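Amicyanin (Paracoccus versutus, PDB 1ID2) carries electrons as a small type I blue copper protein, shuttling them through a single copper ion bound at one end of a beta barrel. Local coordinates at residues 88-93 and 100-105; 53-58 and 67-72; 49-54 and 73-78. All blocks are in the same frame, centred on the assembly; numbering follows the deposited sequence.

Interaction 1 (88-93 and 100-105); sequences SYDYFC and RGKVIV. With CU (copper (II) ion), chain D.
Tyr91 lays its ring across the backbone of Gly101, in a beta hairpin of the cupredoxin barrel. Its strands, 88-92 and 100-105, run antiparallel. Gly101 CA lies over the ring face, 4.0 Å from the centroid of the Tyr91 ring, a CH-pi contact. CG of Tyr91 sits between its own backbone N and carbonyl carbon (chi1 56°), which turns the ring over the neighbouring strand. The same two residues are joined by a pair of backbone hydrogen bonds, Tyr91 N to Gly101 O and Gly101 N to Tyr91 O.

The Tyr89 ring, on the same face of the sheet, meets its partners differently. Val103 O lies at its edge, near the ring plane, and CE2 of Tyr89 touches CG2 of Val105 at 3.5 Å. Tyr89 OH hydrogen-bonds to Glu85 O. Phe58 touches both tyrosines from the neighbouring short strand 57-58.

On the other face, Asp90 and Lys102 lie side by side and point the same way. The lysine chain is bent at three torsions and closes a salt bridge, Lys102 NZ to Asp90 OD2, at 2.9 Å.

Beyond Phe92 the chain reaches Cys93, whose SG binds copper at 2.0 Å. At the far end of the Tyr91 ring, water 1 accepts a hydrogen bond from Tyr91 OH at 2.6 Å and donates one to Lys102 O at 3.1 Å.

Interaction 2 (53-58 and 67-72); sequences PHNVAF and AFRGEM. With CU (copper (II) ion), chain D.
Asn55 reaches across to the 67-72 segment with almost every atom of its side chain. CB comes first. It touches two backbone oxygens, Gly70 O and Glu71 O, and also the sulfur of Met72, with 3.6 Å between Asn55 CB and Met72 SD. CG lies between the backbone N and carbonyl carbon of its own residue (chi1 77°), which swings the amide toward Gly70. Asn55 ND2 then gives a nearly straight hydrogen bond to Gly70 O at 2.8 Å, with an angle of 167° at the hydrogen. The acceptor lies in the amide plane of Asn55. ND2 also sits over one face of the Arg69 guanidinium, toward its rim; the amide and guanidinium planes are 57° apart. OD1 turns to another loop and accepts from Thr94 N, the residue after the copper ligand Cys93. The buried amide thus ties Thr94 to Gly70.

The two segments form a short antiparallel beta hairpin of the cupredoxin fold, strands 57-58 and 68-69. Phe58 and Phe68 pair through backbone hydrogen bonds in both directions, and their side chains lie side by side. CD1 of Phe68 meets the Phe58 ring at its edge, 3.9 Å from Phe58 CD2. Gly70 N extends the pairing with a bond to Val56 O at 2.7 Å.

Beyond the strands the register slips by one residue: Val56 lies by Gly70 and Asn55 by Met72. Met72 curls back over the other segment, bent at both chi2 and chi3. Its CE packs on CB of Pro53 at 3.6 Å, just before His54, whose ND1 binds copper at 2.0 Å.

Interaction 3 (49-54 and 73-78); sequences GEVMPH and MTKDQA. With CU (copper (II) ion), chain D.
A single antiparallel bridge joins His54 to Met73, with Met73 N to His54 O at 2.8 Å and His54 N to Met73 O at 3.1 Å. The first of these bonds is nearly straight, at 172°. The second lies in the plane of the Met73 carbonyl. Together they fix the backbone of a copper ligand.

The imidazole of His54 is held at both nitrogens. ND1 faces the metal. His54 NE2 donates to OE2 of Glu50 at 2.7 Å, close to the ring plane, and uses the anti lone pair of that oxygen. Together with the copper bond it fixes the rotation of the ring. The bond to Glu50 would probably make the histidine somewhat more electron-rich toward the metal. The carboxylate is held in turn by Lys28, through a salt bridge to OE1, and by Met29 N, which bonds to OE2. Both would be expected to temper the effect.

Lys75 spans the other end of the contact. Its CG is anti to the backbone N (chi1 -177°), and the chain runs extended until a bend at chi4. CB passes Glu50 O on the way. Lys75 CD touches CG1 of Val51 at 4.1 Å, where the two side chains are crossed at a slant. Lys75 NZ then donates to Gly49 O at 2.7 Å. Asp76 OD1 offers the same ammonium a long salt bridge. Within the 73-78 turn, Thr74 N donates to OE1 of Gln77 at 2.9 Å.

The contact links the loop after strand 43-48 of this cupredoxin barrel to the turn leading into strand 77-83. Met73 packs on Trp46 of strand 43-48 and on Ile26 of strand 22-27. Asn48, at the end of strand 43-48, hydrogen-bonds through ND2 to Met52 O and Met73 O.

Overall arrangement
All three contacts reach the copper site. Interaction 1 supplies Cys93, while interactions 2 and 3 share His54; His96 and Met99 complete the site. Interaction 1 is a regular two-stranded pairing, with two buried tyrosine rings on one face and a salt bridge on the more exposed other. Interaction 2 has a shorter hairpin, then a buried amide. Interaction 3 lies farther from the chain centre, is the most exposed of the three, and relies on polar groups of a loop and a turn. Interactions 1 and 2 meet directly: Ala57 N probably bonds to Phe92 O. Interaction 3 adjoins interaction 2, sharing Pro53 too, and 73-78 follows 67-72 directly. It lies across the chain's centre from interaction 1.

Interaction 1 (88-93 and 100-105)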
loop_
_atom_site.group_PDB
_atom_site.type_symbol
_atom_site.label_atom_id
_atom_site.label_comp_id
_atom_site.label_asym_id
_atom_site.label_seq_id
_atom_site.Cartn_x
_atom_site.Cartn_y
_atom_site.Cartn_z
ATOM N N SER A 88 2.305 -0.003 -13.774
ATOM C CA SER A 88 2.889 -0.905 -12.762
ATOM C C SER A 88 3.637 -0.123 -11.692
ATOM O O SER A 88 4.606 0.574 -11.997
ATOM C CB SER A 88 3.871 -1.900 -13.389
ATOM O OG SER A 88 3.213 -2.738 -14.298
ATOM N N TYR A 89 3.244 -0.321 -10.433
ATOM C CA TYR A 89 3.756 0.476 -9.326
ATOM C C TYR A 89 4.377 -0.467 -8.312
ATOM O O TYR A 89 3.723 -1.379 -7.834
ATOM C CB TYR A 89 2.618 1.260 -8.669
ATOM C CG TYR A 89 1.808 2.086 -9.636
ATOM C CD1 TYR A 89 2.119 3.416 -9.850
ATOM C CD2 TYR A 89 0.803 1.514 -10.413
ATOM C CE1 TYR A 89 1.482 4.161 -10.811
ATOM C CE2 TYR A 89 0.157 2.256 -11.393
ATOM C CZ TYR A 89 0.515 3.587 -11.587
ATOM O OH TYR A 89 -0.029 4.345 -12.600
ATOM N N ASP A 90 5.682 -0.340 -8.142
ATOM C CA ASP A 90 6.448 -1.069 -7.134
ATOM C C ASP A 90 6.429 -0.291 -5.844
ATOM O O ASP A 90 6.754 0.895 -5.847
ATOM C CB ASP A 90 7.918 -1.186 -7.538
ATOM C CG ASP A 90 8.097 -1.746 -8.906
ATOM O OD1 ASP A 90 8.480 -0.964 -9.819
ATOM O OD2 ASP A 90 7.863 -2.972 -9.033
ATOM N N TYR A 91 6.295 -0.998 -4.729
ATOM C CA TYR A 91 6.486 -0.361 -3.440
ATOM C C TYR A 91 7.394 -1.250 -2.624
ATOM O O TYR A 91 7.641 -2.401 -2.987
ATOM C CB TYR A 91 5.148 -0.141 -2.717
ATOM C CG TYR A 91 4.340 -1.402 -2.521
ATOM C CD1 TYR A 91 4.435 -2.136 -1.343
ATOM C CD2 TYR A 91 3.517 -1.891 -3.537
ATOM C CE1 TYR A 91 3.753 -3.327 -1.188
ATOM C CE2 TYR A 91 2.828 -3.078 -3.387
ATOM C CZ TYR A 91 2.962 -3.794 -2.203
ATOM O OH TYR A 91 2.254 -4.952 -2.026
ATOM N N PHE A 92 7.853 -0.707 -1.507
ATOM C CA PHE A 92 8.709 -1.415 -0.590
ATOM C C PHE A 92 8.421 -0.820 0.785
ATOM O O PHE A 92 7.664 0.148 0.911
ATOM C CB PHE A 92 10.194 -1.220 -0.990
ATOM C CG PHE A 92 10.627 0.222 -1.016
ATOM C CD1 PHE A 92 10.289 1.039 -2.087
ATOM C CD2 PHE A 92 11.256 0.796 0.084
ATOM C CE1 PHE A 92 10.548 2.397 -2.054
ATOM C CE2 PHE A 92 11.521 2.168 0.117
ATOM C CZ PHE A 92 11.152 2.971 -0.968
ATOM N N CYS A 93 8.971 -1.440 1.819
ATOM C CA CYS A 93 8.757 -0.997 3.179
ATOM C C CYS A 93 10.006 -0.257 3.567
ATOM O O CYS A 93 11.104 -0.737 3.331
ATOM C CB CYS A 93 8.529 -2.207 4.093
ATOM S SG CYS A 93 8.391 -1.737 5.795
ATOM N N ARG A 100 9.065 -5.972 -0.760
ATOM C CA ARG A 100 8.686 -5.325 -1.999
ATOM C C ARG A 100 7.372 -5.932 -2.458
ATOM O O ARG A 100 7.118 -7.113 -2.228
ATOM C CB ARG A 100 9.727 -5.611 -3.073
ATOM C CG ARG A 100 11.080 -5.064 -2.794
ATOM C CD ARG A 100 12.072 -5.677 -3.731
ATOM N NE ARG A 100 13.399 -5.648 -3.138
ATOM C CZ ARG A 100 14.351 -4.784 -3.461
ATOM N NH1 ARG A 100 14.143 -3.871 -4.406
ATOM N NH2 ARG A 100 15.455 -4.730 -2.732
ATOM N N GLY A 101 6.617 -5.176 -3.239
ATOM C CA GLY A 101 5.465 -5.751 -3.921
ATOM C C GLY A 101 5.134 -4.867 -5.105
ATOM O O GLY A 101 5.784 -3.824 -5.317
ATOM N N LYS A 102 4.062 -5.202 -5.812
ATOM C CA LYS A 102 3.613 -4.333 -6.874
ATOM C C LYS A 102 2.120 -4.346 -7.131
ATOM O O LYS A 102 1.432 -5.355 -6.901
ATOM C CB LYS A 102 4.379 -4.636 -8.156
ATOM C CG LYS A 102 3.821 -5.734 -9.004
ATOM C CD LYS A 102 3.918 -5.339 -10.479
ATOM C CE LYS A 102 5.272 -5.676 -11.102
ATOM N NZ LYS A 102 6.455 -5.022 -10.466
ATOM N N VAL A 103 1.631 -3.197 -7.585
ATOM C CA VAL A 103 0.247 -3.035 -7.996
ATOM C C VAL A 103 0.199 -2.770 -9.499
ATOM O O VAL A 103 0.855 -1.866 -10.002
ATOM C CB VAL A 103 -0.439 -1.863 -7.225
ATOM C CG1 VAL A 103 -1.948 -1.839 -7.515
ATOM C CG2 VAL A 103 -0.211 -2.024 -5.726
ATOM N N ILE A 104 -0.553 -3.604 -10.200
ATOM C CA ILE A 104 -0.801 -3.433 -11.613
ATOM C C ILE A 104 -2.180 -2.836 -11.791
ATOM O O ILE A 104 -3.175 -3.397 -11.330
ATOM C CB ILE A 104 -0.745 -4.776 -12.335
ATOM C CG1 ILE A 104 0.619 -5.420 -12.090
ATOM C CG2 ILE A 104 -1.056 -4.597 -13.830
ATOM C CD1 ILE A 104 0.515 -6.880 -12.001
ATOM N N VAL A 105 -2.205 -1.628 -12.332
ATOM C CA VAL A 105 -3.439 -0.908 -12.569
ATOM C C VAL A 105 -3.730 -0.897 -14.061
ATOM O O VAL A 105 -2.881 -0.531 -14.876
ATOM C CB VAL A 105 -3.350 0.542 -12.053
ATOM C CG1 VAL A 105 -4.707 1.172 -12.088
ATOM C CG2 VAL A 105 -2.838 0.566 -10.629
HETATM CU CU CU D . 8.436 -3.504 6.817
HETATM O O HOH W 1 0.980 -6.207 -3.954
#

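Interaction 2 (53-58 and 67-72)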
loop_
_atom_site.group_PDB
_atom_site.type_symbol
_atom_site.label_atom_id
_atom_site.label_comp_id
_atom_site.label_asym_id
_atom_site.label_seq_id
_atom_site.Cartn_x
_atom_site.Cartn_y
_atom_site.Cartn_z
ATOM N N PRO A 53 6.463 -2.757 12.818
ATOM C CA PRO A 53 5.722 -1.804 11.996
ATOM C C PRO A 53 6.181 -1.870 10.548
ATOM O O PRO A 53 7.359 -2.093 10.270
ATOM C CB PRO A 53 6.022 -0.459 12.662
ATOM C CG PRO A 53 6.453 -0.838 14.072
ATOM C CD PRO A 53 7.252 -2.082 13.859
ATOM N N HIS A 54 5.246 -1.647 9.636
ATOM C CA HIS A 54 5.491 -1.736 8.208
ATOM C C HIS A 54 4.742 -0.601 7.526
ATOM O O HIS A 54 3.733 -0.134 8.049
ATOM C CB HIS A 54 5.008 -3.076 7.675
ATOM C CG HIS A 54 5.757 -4.258 8.234
ATOM N ND1 HIS A 54 7.094 -4.453 7.991
ATOM C CD2 HIS A 54 5.273 -5.335 8.898
ATOM C CE1 HIS A 54 7.390 -5.630 8.508
ATOM N NE2 HIS A 54 6.333 -6.203 9.067
ATOM N N ASN A 55 5.323 -0.036 6.474
ATOM C CA ASN A 55 4.605 0.954 5.671
ATOM C C ASN A 55 4.624 0.578 4.195
ATOM O O ASN A 55 4.966 -0.567 3.848
ATOM C CB ASN A 55 5.177 2.368 5.874
ATOM C CG ASN A 55 6.480 2.597 5.125
ATOM O OD1 ASN A 55 7.207 1.659 4.867
ATOM N ND2 ASN A 55 6.822 3.860 4.870
ATOM N N VAL A 56 4.050 1.458 3.369
ATOM C CA VAL A 56 4.084 1.314 1.906
ATOM C C VAL A 56 4.755 2.556 1.346
ATOM O O VAL A 56 4.409 3.663 1.766
ATOM C CB VAL A 56 2.642 1.180 1.318
ATOM C CG1 VAL A 56 2.654 1.258 -0.196
ATOM C CG2 VAL A 56 2.060 -0.147 1.723
ATOM N N ALA A 57 5.841 2.364 0.588
ATOM C CA ALA A 57 6.608 3.477 0.024
ATOM C C ALA A 57 6.980 3.284 -1.449
ATOM O O ALA A 57 6.986 2.157 -1.974
ATOM C CB ALA A 57 7.869 3.732 0.860
ATOM N N PHE A 58 7.124 4.406 -2.144
ATOM C CA PHE A 58 7.411 4.405 -3.580
ATOM C C PHE A 58 8.638 5.297 -3.765
ATOM O O PHE A 58 8.770 6.317 -3.091
ATOM C CB PHE A 58 6.226 4.971 -4.399
ATOM C CG PHE A 58 4.924 4.150 -4.306
ATOM C CD1 PHE A 58 4.696 3.074 -5.145
ATOM C CD2 PHE A 58 3.937 4.472 -3.383
ATOM C CE1 PHE A 58 3.514 2.320 -5.052
ATOM C CE2 PHE A 58 2.759 3.724 -3.293
ATOM C CZ PHE A 58 2.551 2.654 -4.121
ATOM N N ALA A 67 9.186 11.045 -4.321
ATOM C CA ALA A 67 9.031 9.824 -3.542
ATOM C C ALA A 67 7.843 9.955 -2.600
ATOM O O ALA A 67 7.561 11.048 -2.085
ATOM C CB ALA A 67 10.293 9.553 -2.736
ATOM N N PHE A 68 7.233 8.812 -2.294
ATOM C CA PHE A 68 6.097 8.734 -1.382
ATOM C C PHE A 68 6.367 7.700 -0.279
ATOM O O PHE A 68 6.686 6.547 -0.555
ATOM C CB PHE A 68 4.819 8.372 -2.162
ATOM C CG PHE A 68 3.576 8.367 -1.317
ATOM C CD1 PHE A 68 3.134 7.187 -0.723
ATOM C CD2 PHE A 68 2.957 9.561 -0.969
ATOM C CE1 PHE A 68 2.118 7.202 0.218
ATOM C CE2 PHE A 68 1.930 9.588 -0.020
ATOM C CZ PHE A 68 1.516 8.411 0.577
ATOM N N ARG A 69 6.274 8.133 0.972
ATOM C CA ARG A 69 6.457 7.240 2.093
ATOM C C ARG A 69 5.188 7.234 2.918
ATOM O O ARG A 69 4.833 8.251 3.488
ATOM C CB ARG A 69 7.612 7.722 2.951
ATOM C CG ARG A 69 8.211 6.646 3.825
ATOM C CD ARG A 69 8.499 7.156 5.227
ATOM N NE ARG A 69 7.359 6.938 6.117
ATOM C CZ ARG A 69 7.419 6.330 7.300
ATOM N NH1 ARG A 69 8.569 5.845 7.765
ATOM N NH2 ARG A 69 6.334 6.280 8.061
ATOM N N GLY A 70 4.505 6.098 2.977
ATOM C CA GLY A 70 3.284 6.017 3.757
ATOM C C GLY A 70 3.645 6.003 5.229
ATOM O O GLY A 70 4.774 5.677 5.579
ATOM N N GLU A 71 2.695 6.324 6.095
ATOM C CA GLU A 71 2.917 6.236 7.536
ATOM C C GLU A 71 2.976 4.777 7.981
ATOM O O GLU A 71 2.407 3.898 7.320
ATOM C CB GLU A 71 1.790 6.957 8.276
ATOM C CG GLU A 71 1.968 8.468 8.347
ATOM C CD GLU A 71 0.953 9.145 9.262
ATOM O OE1 GLU A 71 0.715 8.658 10.393
ATOM O OE2 GLU A 71 0.404 10.189 8.856
ATOM N N MET A 72 3.719 4.517 9.057
ATOM C CA MET A 72 3.875 3.162 9.629
ATOM C C MET A 72 2.588 2.607 10.267
ATOM O O MET A 72 1.880 3.337 10.958
ATOM C CB MET A 72 4.981 3.160 10.690
ATOM C CG MET A 72 6.330 3.698 10.211
ATOM S SD MET A 72 7.062 2.740 8.876
ATOM C CE MET A 72 7.136 1.237 9.693
HETATM CU CU CU D . 8.436 -3.504 6.817
HETATM O O HOH W 2 2.157 3.166 4.997
#

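Interaction 3 (49-54 and 73-78)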
loop_
_atom_site.group_PDB
_atom_site.type_symbol
_atom_site.label_atom_id
_atom_site.label_comp_id
_atom_site.label_asym_id
_atom_site.label_seq_id
_atom_site.Cartn_x
_atom_site.Cartn_y
_atom_site.Cartn_z
ATOM N N GLY A 49 -0.418 -7.493 10.052
ATOM C CA GLY A 49 -0.841 -8.480 11.011
ATOM C C GLY A 49 0.086 -8.612 12.203
ATOM O O GLY A 49 -0.259 -9.303 13.151
ATOM N N GLU A 50 1.259 -7.989 12.175
ATOM C CA GLU A 50 2.253 -8.256 13.210
ATOM C C GLU A 50 2.683 -7.012 13.956
ATOM O O GLU A 50 2.421 -5.892 13.508
ATOM C CB GLU A 50 3.476 -8.975 12.616
ATOM C CG GLU A 50 4.059 -8.367 11.342
ATOM C CD GLU A 50 5.165 -9.229 10.728
ATOM O OE1 GLU A 50 5.183 -10.452 10.961
ATOM O OE2 GLU A 50 5.993 -8.689 9.965
ATOM N N VAL A 51 3.422 -7.200 15.045
ATOM C CA VAL A 51 3.894 -6.073 15.858
ATOM C C VAL A 51 5.044 -5.242 15.275
ATOM O O VAL A 51 5.277 -4.118 15.713
ATOM C CB VAL A 51 4.291 -6.525 17.289
ATOM C CG1 VAL A 51 3.066 -6.872 18.069
ATOM C CG2 VAL A 51 5.186 -7.727 17.234
ATOM N N MET A 52 5.818 -5.822 14.362
ATOM C CA MET A 52 6.783 -5.051 13.569
ATOM C C MET A 52 6.059 -4.017 12.722
ATOM O O MET A 52 5.230 -4.360 11.893
ATOM C CB MET A 52 7.555 -5.968 12.629
ATOM C CG MET A 52 8.652 -5.274 11.843
ATOM S SD MET A 52 10.086 -4.943 12.848
ATOM C CE MET A 52 11.021 -6.477 12.646
ATOM N N PRO A 53 6.463 -2.757 12.818
ATOM C CA PRO A 53 5.722 -1.804 11.996
ATOM C C PRO A 53 6.181 -1.870 10.548
ATOM O O PRO A 53 7.359 -2.093 10.270
ATOM C CB PRO A 53 6.022 -0.459 12.662
ATOM C CG PRO A 53 6.453 -0.838 14.072
ATOM C CD PRO A 53 7.252 -2.082 13.859
ATOM N N HIS A 54 5.246 -1.647 9.636
ATOM C CA HIS A 54 5.491 -1.736 8.208
ATOM C C HIS A 54 4.742 -0.601 7.526
ATOM O O HIS A 54 3.733 -0.134 8.049
ATOM C CB HIS A 54 5.008 -3.076 7.675
ATOM C CG HIS A 54 5.757 -4.258 8.234
ATOM N ND1 HIS A 54 7.094 -4.453 7.991
ATOM C CD2 HIS A 54 5.273 -5.335 8.898
ATOM C CE1 HIS A 54 7.390 -5.630 8.508
ATOM N NE2 HIS A 54 6.333 -6.203 9.067
ATOM N N MET A 73 2.239 1.366 9.926
ATOM C CA MET A 73 1.135 0.637 10.557
ATOM C C MET A 73 1.758 -0.214 11.635
ATOM O O MET A 73 2.871 -0.744 11.483
ATOM C CB MET A 73 0.429 -0.317 9.584
ATOM C CG MET A 73 -0.274 0.331 8.407
ATOM S SD MET A 73 -0.604 -0.816 7.018
ATOM C CE MET A 73 0.751 -0.419 5.903
ATOM N N THR A 74 1.100 -0.226 12.778
ATOM C CA THR A 74 1.375 -1.212 13.787
ATOM C C THR A 74 0.312 -2.274 13.607
ATOM O O THR A 74 -0.420 -2.278 12.590
ATOM C CB THR A 74 1.308 -0.596 15.188
ATOM O OG1 THR A 74 -0.006 -0.084 15.436
ATOM C CG2 THR A 74 2.297 0.547 15.295
ATOM N N LYS A 75 0.305 -3.231 14.524
ATOM C CA LYS A 75 -0.495 -4.438 14.393
ATOM C C LYS A 75 -1.979 -4.132 14.162
ATOM O O LYS A 75 -2.593 -3.379 14.915
ATOM C CB LYS A 75 -0.315 -5.304 15.648
ATOM C CG LYS A 75 -1.046 -6.603 15.564
ATOM C CD LYS A 75 -0.843 -7.401 16.825
ATOM C CE LYS A 75 -1.695 -8.653 16.826
ATOM N NZ LYS A 75 -1.644 -9.341 15.521
ATOM N N ASP A 76 -2.550 -4.805 13.168
ATOM C CA ASP A 76 -3.925 -4.601 12.697
ATOM C C ASP A 76 -4.333 -3.172 12.433
ATOM O O ASP A 76 -5.506 -2.819 12.564
ATOM C CB ASP A 76 -4.941 -5.254 13.632
ATOM C CG ASP A 76 -4.719 -6.729 13.767
ATOM O OD1 ASP A 76 -4.577 -7.154 14.933
ATOM O OD2 ASP A 76 -4.599 -7.431 12.720
ATOM N N GLN A 77 -3.388 -2.366 11.978
ATOM C CA GLN A 77 -3.761 -1.162 11.284
ATOM C C GLN A 77 -3.773 -1.449 9.806
ATOM O O GLN A 77 -3.330 -2.515 9.352
ATOM C CB GLN A 77 -2.804 -0.042 11.652
ATOM C CG GLN A 77 -2.961 0.296 13.100
ATOM C CD GLN A 77 -2.210 1.528 13.503
ATOM O OE1 GLN A 77 -1.028 1.688 13.191
ATOM N NE2 GLN A 77 -2.868 2.381 14.268
ATOM N N ALA A 78 -4.486 -0.603 9.086
ATOM C CA ALA A 78 -4.626 -0.774 7.667
ATOM C C ALA A 78 -4.272 0.557 6.983
ATOM O O ALA A 78 -4.141 1.583 7.649
ATOM C CB ALA A 78 -6.043 -1.217 7.356
HETATM CU CU CU D . 8.436 -3.504 6.817
#